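Local coordinates for uncharacterized protein (PDB 4PUX), which is of unknown function but adopts a beta-barrel fold of the DUF3237 family, whose interior may accommodate a small molecule, at residues 46-51 and 81-86; 51-56 and 134-139; 118-123 and 150-155; 18-23 and 77-82. All coordinates share one frame; numbering follows the deposited sequence. Where two conformers were deposited one is given.

Contact 1: 46-51 and 81-86; sequences GTFEGK and LETDDG. With EDO (1,2-ethanediol), chain B; EDO (1,2-ethanediol), chain E.
The ring of Phe48 lies against the side chain of Leu81, the largest single share of the contact. The ring comes in with its far end, CE1 and CZ: CE1 is 3.7 Å from Leu81 CB and CZ is 3.8 Å from the same atom, while Leu81 CD2 sits 3.9 Å from CE1. Leu81 CD1 stands over one face of the ring, 4.2 Å above its plane and displaced toward the rim. Phe48 carries CG between its backbone N and carbonyl carbon (chi1 50°), which turns the ring toward 81-83. Beyond Leu81 the CZ corner runs on to the backbone, 3.9 Å from Glu82 O and 4.2 Å from Thr83 CA, both met obliquely, with Thr83 CG2 also near. The overlap is van der Waals packing of the ring on the leucine and on the strand backbone; the polar ends of Glu82, Thr83 and Asp85 find other partners. At Thr83 the chain leaves the strand in a type I turn closed by Gly86 N to Thr83 O, and Thr83 OG1 donates to Asp85 OD1 at 2.7 Å, meeting that oxygen nearly along its C-O axis. Asp85 is further held by Lys132 and Tyr133, and Glu82 by a salt bridge to Arg56. Strands 46-49 and 81-83 are not neighbours in the sheet: their axes pass 8.5 Å apart at 50°, with strand 54-67 running between them and hydrogen-bonded to both. Phe48 thus reaches past that strand along the inner side of the curled sheet, with Phe18 of strand 12-21 and Leu53 also packed against its ring.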
# COMPACT_ATOMS: atom_id res chain seq x y z
N GLY A 46 -1.44 -1.94 -13.08
CA GLY A 46 -0.10 -1.98 -12.55
C GLY A 46 0.51 -3.36 -12.66
O GLY A 46 0.02 -4.20 -13.41
N THR A 47 1.65 -3.54 -12.01
CA THR A 47 2.44 -4.77 -12.12
C THR A 47 3.00 -5.17 -10.78
O THR A 47 3.10 -4.34 -9.83
CB THR A 47 3.64 -4.61 -13.11
OG1 THR A 47 4.51 -3.58 -12.64
CG2 THR A 47 3.14 -4.33 -14.52
N PHE A 48 3.41 -6.44 -10.67
CA PHE A 48 4.24 -6.88 -9.54
C PHE A 48 5.26 -7.91 -10.02
O PHE A 48 4.97 -8.70 -10.93
CB PHE A 48 3.39 -7.44 -8.37
CG PHE A 48 2.37 -8.48 -8.78
CD1 PHE A 48 1.10 -8.09 -9.22
CD2 PHE A 48 2.63 -9.85 -8.64
CE1 PHE A 48 0.17 -9.04 -9.62
CE2 PHE A 48 1.69 -10.80 -9.03
CZ PHE A 48 0.45 -10.40 -9.48
N GLU A 49 6.43 -7.88 -9.40
CA GLU A 49 7.55 -8.72 -9.82
C GLU A 49 8.40 -9.14 -8.63
O GLU A 49 9.01 -8.31 -7.95
CB GLU A 49 8.42 -7.96 -10.82
CG GLU A 49 9.63 -8.78 -11.40
CD GLU A 49 9.24 -9.78 -12.49
OE1 GLU A 49 8.03 -9.86 -12.82
OE2 GLU A 49 10.15 -10.50 -13.01
N GLY A 50 8.39 -10.45 -8.34
CA GLY A 50 9.23 -11.06 -7.30
C GLY A 50 9.63 -12.47 -7.69
O GLY A 50 9.18 -12.99 -8.70
N LYS A 51 10.47 -13.09 -6.87
CA LYS A 51 10.98 -14.43 -7.16
C LYS A 51 9.84 -15.46 -7.36
O LYS A 51 9.85 -16.24 -8.35
CB LYS A 51 11.94 -14.90 -6.04
CG LYS A 51 12.65 -16.24 -6.31
CD LYS A 51 13.62 -16.59 -5.16
CE LYS A 51 14.39 -17.87 -5.45
NZ LYS A 51 15.32 -18.21 -4.31
N LEU A 81 -5.29 -8.93 -8.28
CA LEU A 81 -4.06 -9.37 -8.96
C LEU A 81 -4.36 -10.53 -9.91
O LEU A 81 -5.16 -11.44 -9.54
CB LEU A 81 -3.02 -9.82 -7.95
CG LEU A 81 -2.78 -8.93 -6.72
CD1 LEU A 81 -1.69 -9.49 -5.85
CD2 LEU A 81 -2.48 -7.48 -7.15
N GLU A 82 -3.68 -10.55 -11.04
CA GLU A 82 -3.67 -11.68 -11.97
C GLU A 82 -2.21 -12.11 -12.17
O GLU A 82 -1.41 -11.37 -12.71
CB GLU A 82 -4.33 -11.36 -13.31
CG GLU A 82 -4.33 -12.54 -14.28
CD GLU A 82 -4.86 -12.23 -15.69
OE1 GLU A 82 -4.58 -11.16 -16.21
OE2 GLU A 82 -5.46 -13.15 -16.34
N THR A 83 -1.86 -13.30 -11.67
CA THR A 83 -0.49 -13.75 -11.83
C THR A 83 -0.18 -14.11 -13.29
O THR A 83 -1.09 -14.33 -14.11
CB THR A 83 -0.16 -15.01 -10.93
OG1 THR A 83 -0.91 -16.14 -11.41
CG2 THR A 83 -0.46 -14.68 -9.49
N ASP A 84 1.11 -14.16 -13.59
CA ASP A 84 1.57 -14.55 -14.93
C ASP A 84 1.00 -15.90 -15.41
O ASP A 84 0.72 -16.06 -16.58
CB ASP A 84 3.11 -14.47 -15.04
CG ASP A 84 3.87 -15.40 -14.07
OD1 ASP A 84 3.27 -16.04 -13.17
OD2 ASP A 84 5.12 -15.48 -14.26
N ASP A 85 0.79 -16.85 -14.47
CA ASP A 85 0.20 -18.15 -14.77
C ASP A 85 -1.33 -18.25 -14.59
O ASP A 85 -1.87 -19.37 -14.58
CB ASP A 85 0.97 -19.31 -14.11
CG ASP A 85 1.15 -19.19 -12.60
OD1 ASP A 85 0.86 -18.15 -11.98
OD2 ASP A 85 1.60 -20.20 -12.00
N GLY A 86 -2.00 -17.10 -14.37
CA GLY A 86 -3.45 -17.02 -14.46
C GLY A 86 -4.27 -17.11 -13.19
O GLY A 86 -5.51 -17.12 -13.26
C1 EDO B . -0.29 -11.21 -16.48
O1 EDO B . -1.51 -11.00 -17.22
C2 EDO B . 0.92 -11.14 -17.44
O2 EDO B . 2.13 -11.49 -16.73
C1 EDO E . -2.98 -21.21 -11.18
O1 EDO E . -3.61 -21.71 -10.01
C2 EDO E . -1.53 -20.96 -10.84
O2 EDO E . -0.79 -22.19 -10.92

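Contact 2: 51-56 and 134-139; sequences KSLKGR and SWLNQT
Ser52 is the first residue of 51-56 to meet the other segment, in the turn that leads from strand 36-49 into strand 54-67. In one of its two conformers OG comes obliquely to the indole of Trp135, within 4.1 Å of CZ2. The firmer link runs through its backbone: one water donates to Ser52 O at 2.9 Å and accepts from Trp135 NE1 at 3.0 Å, so the indole N-H is satisfied by a bridge to the turn. Leu53 follows, pointing to the interior, and its CD2 touches Leu136 CD1 loosely at 4.5 Å. From Lys54 the chain enters the strand and turns to other partners.

On the far side, residues 134-137 form a short 3-10 segment that delivers Trp135 and Leu136 together. Leu136 CD2 lies 3.6 Å above one face of the indole, toward its rim, which packs the two neighbours against each other. Trp135 O accepts twice, from Gln138 N and from Thr139 OG1 at 2.7 Å; the two donors arrive from opposite faces of the carbonyl plane, the hydroxyl 44° out of it. Leu15 of strand 12-21 touches Ser52, Leu53 and Trp135 alike. The arrangement is that of a barrel end, where a strand-connecting turn and a 3-10 segment from another loop meet over the interior of the beta-barrel.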
# COMPACT_ATOMS: atom_id res chain seq x y z
N LYS A 51 10.47 -13.09 -6.87
CA LYS A 51 10.98 -14.43 -7.16
C LYS A 51 9.84 -15.46 -7.36
O LYS A 51 9.85 -16.24 -8.35
CB LYS A 51 11.94 -14.90 -6.04
CG LYS A 51 12.65 -16.24 -6.31
CD LYS A 51 13.62 -16.59 -5.16
CE LYS A 51 14.39 -17.87 -5.45
NZ LYS A 51 15.32 -18.21 -4.31
N SER A 52 8.83 -15.41 -6.47
CA SER A 52 7.77 -16.42 -6.38
C SER A 52 6.39 -15.90 -6.78
O SER A 52 5.41 -16.63 -6.70
CB SER A 52 7.68 -16.97 -4.94
OG SER A 52 6.97 -16.08 -4.05
N LEU A 53 6.34 -14.63 -7.20
CA LEU A 53 5.06 -13.95 -7.46
C LEU A 53 5.25 -12.83 -8.50
O LEU A 53 5.98 -11.86 -8.26
CB LEU A 53 4.53 -13.34 -6.17
CG LEU A 53 3.14 -12.70 -6.25
CD1 LEU A 53 2.03 -13.72 -6.52
CD2 LEU A 53 2.81 -11.87 -5.00
N LYS A 54 4.60 -13.02 -9.67
CA LYS A 54 4.77 -12.10 -10.81
C LYS A 54 3.42 -11.99 -11.51
O LYS A 54 2.69 -12.97 -11.61
CB LYS A 54 5.77 -12.70 -11.83
CG LYS A 54 7.20 -12.94 -11.34
CD LYS A 54 8.05 -13.61 -12.43
CE LYS A 54 9.53 -13.77 -11.96
NZ LYS A 54 9.63 -14.75 -10.87
N GLY A 55 3.11 -10.81 -12.04
CA GLY A 55 1.87 -10.59 -12.78
C GLY A 55 1.46 -9.13 -12.90
O GLY A 55 2.31 -8.22 -12.86
N ARG A 56 0.16 -8.92 -13.07
CA ARG A 56 -0.39 -7.58 -13.28
C ARG A 56 -1.58 -7.31 -12.35
O ARG A 56 -2.24 -8.25 -11.82
CB ARG A 56 -0.80 -7.34 -14.74
CG ARG A 56 -2.02 -8.09 -15.21
CD ARG A 56 -2.25 -7.85 -16.71
NE ARG A 56 -3.43 -8.58 -17.17
CZ ARG A 56 -4.38 -8.13 -17.97
NH1 ARG A 56 -4.26 -6.95 -18.56
NH2 ARG A 56 -5.42 -8.92 -18.27
N SER A 134 -1.85 -20.19 -2.34
CA SER A 134 -2.74 -20.19 -1.17
C SER A 134 -2.01 -20.00 0.18
O SER A 134 -2.64 -19.64 1.19
CB SER A 134 -3.62 -21.44 -1.14
OG SER A 134 -2.85 -22.59 -1.03
N TRP A 135 -0.69 -20.19 0.21
CA TRP A 135 0.09 -19.84 1.40
C TRP A 135 -0.14 -18.40 1.83
O TRP A 135 -0.09 -18.06 3.03
CB TRP A 135 1.60 -20.13 1.20
CG TRP A 135 2.30 -19.22 0.23
CD1 TRP A 135 2.21 -19.23 -1.14
CD2 TRP A 135 3.29 -18.25 0.56
NE1 TRP A 135 3.04 -18.27 -1.69
CE2 TRP A 135 3.70 -17.64 -0.66
CE3 TRP A 135 3.83 -17.78 1.76
CZ2 TRP A 135 4.68 -16.64 -0.72
CZ3 TRP A 135 4.80 -16.79 1.71
CH2 TRP A 135 5.22 -16.23 0.48
N LEU A 136 -0.38 -17.51 0.86
CA LEU A 136 -0.62 -16.12 1.17
C LEU A 136 -1.92 -15.84 1.93
O LEU A 136 -2.02 -14.80 2.61
CB LEU A 136 -0.58 -15.27 -0.10
CG LEU A 136 0.74 -15.23 -0.87
CD1 LEU A 136 0.54 -14.56 -2.23
CD2 LEU A 136 1.76 -14.51 -0.02
N ASN A 137 -2.86 -16.80 1.90
CA ASN A 137 -4.10 -16.72 2.67
C ASN A 137 -3.86 -16.75 4.19
O ASN A 137 -4.73 -16.34 4.98
CB ASN A 137 -5.03 -17.89 2.36
CG ASN A 137 -5.59 -17.88 0.93
OD1 ASN A 137 -5.67 -16.85 0.25
ND2 ASN A 137 -5.94 -19.06 0.46
N GLN A 138 -2.70 -17.25 4.60
CA GLN A 138 -2.42 -17.47 6.03
C GLN A 138 -1.04 -17.00 6.48
O GLN A 138 -0.48 -17.52 7.45
CB GLN A 138 -2.64 -18.95 6.39
CG GLN A 138 -1.76 -19.91 5.57
CD GLN A 138 -1.90 -21.35 6.04
OE1 GLN A 138 -2.98 -21.75 6.48
NE2 GLN A 138 -0.84 -22.12 5.94
N THR A 139 -0.55 -15.97 5.79
CA THR A 139 0.77 -15.37 6.06
C THR A 139 0.60 -13.85 6.22
O THR A 139 -0.10 -13.22 5.44
CB THR A 139 1.73 -15.69 4.89
OG1 THR A 139 1.81 -17.10 4.71
CG2 THR A 139 3.12 -15.14 5.15
O HOH W 1 4.26 -17.93 -4.38

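Contact 3: 118-123 and 150-155; sequences YYFKIT and KAVIYD
This is side-chain packing across the interior of the beta-barrel, between two strands of the curled antiparallel sheet that are not hydrogen-bonded to each other. Strand 141-147 lies between them, pairing with 118-127 on one side and 151-159 on the other, and the contact sits about 5 Å from the centre of the chain. Alternate residues face inward, and those that meet are Phe120 and Ile122 from one strand and Val152 and Tyr154 from the other. Between them they make two separate pairs.

In the first pair, Val152 puts its CG1 methyl against the outer part of the Phe120 ring, 3.9 Å from CE2 and 4.0 Å from CZ, approaching obliquely. Phe120 has CG anti to the backbone N (chi1 -174°), and Val152 holds CG1 likewise (chi1 173°); these two torsions turn ring and methyl toward each other across strand 141-147. Ala145 of that strand touches Phe120, Val152 and Tyr154.

The second pair is a CH-pi contact. Tyr154 is held on more than one side: its ring also stacks with Phe18, and its hydroxyl is hydrogen-bonded to that of Tyr79, which gives this buried hydroxyl a partner. Against this fixed ring Ile122 arrives at about a right angle with the end of its chain. Its CD1 methyl stands 3.8 Å above the ring plane, over the centre, with the line to the centroid only 10° off the ring normal.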
# COMPACT_ATOMS: atom_id res chain seq x y z
N TYR A 118 8.42 11.01 3.42
CA TYR A 118 7.20 10.52 4.05
C TYR A 118 7.37 9.12 4.63
O TYR A 118 8.08 8.27 4.09
CB TYR A 118 6.05 10.46 3.02
CG TYR A 118 5.61 11.81 2.50
CD1 TYR A 118 6.34 12.46 1.50
CD2 TYR A 118 4.49 12.47 3.04
CE1 TYR A 118 5.98 13.72 1.05
CE2 TYR A 118 4.09 13.74 2.57
CZ TYR A 118 4.84 14.36 1.58
OH TYR A 118 4.48 15.62 1.10
N TYR A 119 6.70 8.93 5.74
CA TYR A 119 6.42 7.61 6.32
C TYR A 119 5.20 7.05 5.56
O TYR A 119 4.15 7.69 5.56
CB TYR A 119 6.05 7.75 7.78
CG TYR A 119 5.83 6.40 8.45
CD1 TYR A 119 4.55 5.77 8.45
CD2 TYR A 119 6.88 5.74 9.09
CE1 TYR A 119 4.36 4.53 9.06
CE2 TYR A 119 6.69 4.50 9.74
CZ TYR A 119 5.42 3.89 9.69
OH TYR A 119 5.23 2.64 10.31
N PHE A 120 5.36 5.92 4.85
CA PHE A 120 4.27 5.33 4.04
C PHE A 120 4.47 3.82 4.10
O PHE A 120 5.24 3.24 3.32
CB PHE A 120 4.32 5.93 2.62
CG PHE A 120 3.17 5.54 1.70
CD1 PHE A 120 2.06 4.81 2.13
CD2 PHE A 120 3.19 6.02 0.38
CE1 PHE A 120 1.03 4.51 1.23
CE2 PHE A 120 2.18 5.70 -0.50
CZ PHE A 120 1.09 4.97 -0.06
N LYS A 121 3.73 3.20 5.01
CA LYS A 121 3.83 1.77 5.34
C LYS A 121 2.43 1.16 5.36
O LYS A 121 1.46 1.81 5.77
CB LYS A 121 4.58 1.50 6.68
CG LYS A 121 5.95 2.18 6.83
CD LYS A 121 6.91 1.71 5.80
CE LYS A 121 8.37 1.79 6.21
NZ LYS A 121 8.96 3.08 5.83
N ILE A 122 2.34 -0.09 4.90
CA ILE A 122 1.09 -0.81 4.83
C ILE A 122 1.18 -2.25 5.37
O ILE A 122 2.27 -2.86 5.39
CB ILE A 122 0.54 -0.86 3.37
CG1 ILE A 122 1.56 -1.50 2.40
CG2 ILE A 122 0.18 0.54 2.90
CD1 ILE A 122 1.01 -1.81 1.01
N THR A 123 0.01 -2.79 5.72
CA THR A 123 -0.21 -4.24 5.93
C THR A 123 -1.03 -4.78 4.75
O THR A 123 -1.77 -4.01 4.09
CB THR A 123 -0.93 -4.54 7.26
OG1 THR A 123 -2.24 -3.95 7.25
CG2 THR A 123 -0.15 -4.00 8.43
N LYS A 150 0.71 9.95 -10.09
CA LYS A 150 -0.50 9.10 -10.08
C LYS A 150 -0.12 7.61 -10.11
O LYS A 150 -0.54 6.84 -10.99
CB LYS A 150 -1.42 9.48 -11.23
CG LYS A 150 -2.05 10.85 -11.07
CD LYS A 150 -2.94 11.18 -12.29
CE LYS A 150 -3.15 12.67 -12.46
NZ LYS A 150 -3.83 13.26 -11.31
N ALA A 151 0.72 7.25 -9.16
CA ALA A 151 1.23 5.88 -8.98
C ALA A 151 1.75 5.72 -7.57
O ALA A 151 2.11 6.70 -6.91
CB ALA A 151 2.37 5.57 -9.98
N VAL A 152 1.70 4.50 -7.06
CA VAL A 152 2.37 4.11 -5.82
C VAL A 152 3.28 2.90 -6.12
O VAL A 152 2.85 1.91 -6.75
CB VAL A 152 1.36 3.73 -4.72
CG1 VAL A 152 2.08 3.16 -3.47
CG2 VAL A 152 0.52 4.93 -4.34
N ILE A 153 4.53 3.01 -5.71
CA ILE A 153 5.51 1.93 -5.81
C ILE A 153 5.77 1.41 -4.40
O ILE A 153 5.99 2.22 -3.48
CB ILE A 153 6.89 2.46 -6.34
CG1 ILE A 153 6.72 3.30 -7.61
CG2 ILE A 153 7.89 1.29 -6.54
CD1 ILE A 153 6.18 2.57 -8.76
N TYR A 154 5.76 0.10 -4.21
CA TYR A 154 6.10 -0.45 -2.89
C TYR A 154 6.77 -1.80 -2.95
O TYR A 154 6.56 -2.58 -3.90
CB TYR A 154 4.88 -0.48 -1.97
CG TYR A 154 3.71 -1.44 -2.31
CD1 TYR A 154 3.71 -2.79 -1.85
CD2 TYR A 154 2.58 -0.98 -2.94
CE1 TYR A 154 2.63 -3.64 -2.03
CE2 TYR A 154 1.49 -1.80 -3.14
CZ TYR A 154 1.50 -3.13 -2.67
OH TYR A 154 0.40 -3.94 -2.89
N ASP A 155 7.63 -2.04 -1.99
CA ASP A 155 8.27 -3.34 -1.78
C ASP A 155 7.45 -4.14 -0.74
O ASP A 155 7.24 -3.66 0.38
CB ASP A 155 9.70 -3.16 -1.25
CG ASP A 155 10.64 -2.50 -2.24
OD1 ASP A 155 10.45 -2.63 -3.46
OD2 ASP A 155 11.59 -1.86 -1.78

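Contact 4: 18-23 and 77-82; sequences FSVDLN and TRYLLE. With EDO (1,2-ethanediol), chain D; EDO (1,2-ethanediol), chain B.
Phe18, Tyr79, Leu81 and Val20 share the buried surface here, the two aromatic residues giving the most. Phe18 offers the edge of its ring: Leu81 CD1 lies close to the ring plane, 4.0 Å from CE2, and Leu81 CD2 is 4.1 Å from the same carbon. The leucine thus straddles one corner of the ring, the two side chains crossing at about a right angle.

Tyr79 meets Val20 from the opposite direction. Its CG stands between the backbone N and the carbonyl carbon (chi1 57°), which carries the ring inward until OH is 3.8 Å from Val20 CG2. That hydroxyl is shared between two partners: it is hydrogen-bonded to Tyr154 OH, and at 2.9 Å to O2 of a 1,2-ethanediol. The diol probably comes from the crystallisation liquor, yet it lodges where polar hydroxyls break an apolar lining. Thr77 CG2 touches the same molecule, and Thr77 OG1, hydrogen-bonded to Thr93 OG1, lies at the edge of the Tyr79 ring, in its plane.

Such packing between the inward side chains of non-adjacent strands is that of a beta-barrel interior; the diol may mark a small-molecule site, though none is established.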
# COMPACT_ATOMS: atom_id res chain seq x y z
N PHE A 18 5.79 -4.01 -6.23
CA PHE A 18 4.53 -3.57 -6.81
C PHE A 18 4.63 -2.16 -7.36
O PHE A 18 5.19 -1.25 -6.69
CB PHE A 18 3.40 -3.58 -5.75
CG PHE A 18 2.88 -4.97 -5.39
CD1 PHE A 18 3.66 -5.87 -4.64
CD2 PHE A 18 1.61 -5.39 -5.80
CE1 PHE A 18 3.19 -7.14 -4.28
CE2 PHE A 18 1.13 -6.69 -5.45
CZ PHE A 18 1.94 -7.56 -4.72
N SER A 19 4.00 -1.97 -8.50
CA SER A 19 3.87 -0.67 -9.15
C SER A 19 2.38 -0.50 -9.47
O SER A 19 1.87 -1.15 -10.36
CB SER A 19 4.79 -0.62 -10.39
OG SER A 19 6.14 -0.92 -10.03
N VAL A 20 1.69 0.33 -8.69
CA VAL A 20 0.23 0.52 -8.80
C VAL A 20 -0.05 1.79 -9.61
O VAL A 20 0.46 2.89 -9.30
CB VAL A 20 -0.45 0.63 -7.41
CG1 VAL A 20 -1.97 0.61 -7.58
CG2 VAL A 20 0.01 -0.53 -6.44
N ASP A 21 -0.88 1.63 -10.63
CA ASP A 21 -1.30 2.77 -11.49
C ASP A 21 -2.63 3.34 -10.94
O ASP A 21 -3.57 2.58 -10.65
CB ASP A 21 -1.51 2.29 -12.92
CG ASP A 21 -0.21 2.04 -13.66
OD1 ASP A 21 0.81 2.63 -13.28
OD2 ASP A 21 -0.19 1.24 -14.64
N LEU A 22 -2.69 4.68 -10.85
CA LEU A 22 -3.88 5.43 -10.37
C LEU A 22 -4.32 6.39 -11.49
O LEU A 22 -4.39 7.61 -11.30
CB LEU A 22 -3.51 6.21 -9.10
CG LEU A 22 -2.80 5.39 -8.03
CD1 LEU A 22 -2.39 6.32 -6.89
CD2 LEU A 22 -3.68 4.25 -7.53
N ASN A 23 -4.56 5.83 -12.69
CA ASN A 23 -4.71 6.64 -13.90
C ASN A 23 -6.19 7.04 -14.20
O ASN A 23 -6.74 6.82 -15.29
CB ASN A 23 -4.08 5.92 -15.12
CG ASN A 23 -2.55 5.75 -15.04
OD1 ASN A 23 -1.99 4.85 -15.73
ND2 ASN A 23 -1.90 6.52 -14.26
N THR A 77 -7.69 -0.15 1.06
CA THR A 77 -7.84 -0.55 -0.33
C THR A 77 -8.50 -1.90 -0.52
O THR A 77 -8.39 -2.81 0.32
CB THR A 77 -6.47 -0.59 -1.11
OG1 THR A 77 -5.72 -1.72 -0.66
CG2 THR A 77 -5.62 0.72 -0.91
N ARG A 78 -9.10 -2.06 -1.71
CA ARG A 78 -9.49 -3.38 -2.28
C ARG A 78 -9.09 -3.37 -3.76
O ARG A 78 -9.47 -2.44 -4.46
CB ARG A 78 -10.99 -3.64 -2.17
CG ARG A 78 -11.49 -3.68 -0.75
CD ARG A 78 -12.99 -4.04 -0.66
NE ARG A 78 -13.42 -4.04 0.75
CZ ARG A 78 -14.67 -4.32 1.16
NH1 ARG A 78 -15.64 -4.52 0.26
NH2 ARG A 78 -14.95 -4.35 2.46
N TYR A 79 -8.30 -4.34 -4.21
CA TYR A 79 -7.95 -4.51 -5.60
C TYR A 79 -7.63 -5.94 -5.95
O TYR A 79 -7.87 -6.86 -5.11
CB TYR A 79 -6.90 -3.50 -6.05
CG TYR A 79 -5.55 -3.39 -5.34
CD1 TYR A 79 -5.42 -2.84 -4.07
CD2 TYR A 79 -4.37 -3.64 -6.05
CE1 TYR A 79 -4.17 -2.59 -3.51
CE2 TYR A 79 -3.13 -3.40 -5.51
CZ TYR A 79 -3.02 -2.83 -4.27
OH TYR A 79 -1.77 -2.53 -3.77
N LEU A 80 -7.18 -6.19 -7.19
CA LEU A 80 -7.21 -7.55 -7.77
C LEU A 80 -5.99 -7.85 -8.62
O LEU A 80 -5.64 -7.05 -9.49
CB LEU A 80 -8.51 -7.76 -8.53
CG LEU A 80 -8.78 -9.13 -9.12
CD1 LEU A 80 -8.84 -10.21 -8.02
CD2 LEU A 80 -10.11 -9.11 -9.88
N LEU A 81 -5.29 -8.93 -8.28
CA LEU A 81 -4.06 -9.37 -8.96
C LEU A 81 -4.36 -10.53 -9.91
O LEU A 81 -5.16 -11.44 -9.54
CB LEU A 81 -3.02 -9.82 -7.95
CG LEU A 81 -2.78 -8.93 -6.72
CD1 LEU A 81 -1.69 -9.49 -5.85
CD2 LEU A 81 -2.48 -7.48 -7.15
N GLU A 82 -3.68 -10.55 -11.04
CA GLU A 82 -3.67 -11.68 -11.97
C GLU A 82 -2.21 -12.11 -12.17
O GLU A 82 -1.41 -11.37 -12.71
CB GLU A 82 -4.33 -11.36 -13.31
CG GLU A 82 -4.33 -12.54 -14.28
CD GLU A 82 -4.86 -12.23 -15.69
OE1 GLU A 82 -4.58 -11.16 -16.21
OE2 GLU A 82 -5.46 -13.15 -16.34
C1 EDO D . -1.33 0.70 -0.61
O1 EDO D . -1.96 1.86 -0.52
C2 EDO D . -1.90 -0.22 -1.68
O2 EDO D . -1.80 0.23 -3.02
C1 EDO B . -0.29 -11.21 -16.48
O1 EDO B . -1.51 -11.00 -17.22
C2 EDO B . 0.92 -11.14 -17.44
O2 EDO B . 2.13 -11.49 -16.73

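Contacts 1, 3 and 4 join non-adjacent strands of one curled antiparallel sheet; contact 2 joins a loop to the turn at its end. Contacts 1 and 2 lie about 9 Å apart between centres at the barrel end, tied by the salt bridge of Glu82 OE1 to Arg56 NE at 3.0 Å. Contact 4 shares Leu81 and Glu82 with contact 1, and Phe48 CB packs 3.7 Å from Phe18 CD2. Contacts 3 and 4, centres about 12 Å apart, join through Tyr154 OH and Tyr79 OH at 2.7 Å, beside the bound 1,2-ethanediol; whether it marks a natural site is unknown. Contacts 2 and 3, about 19 Å apart between centres, do not touch.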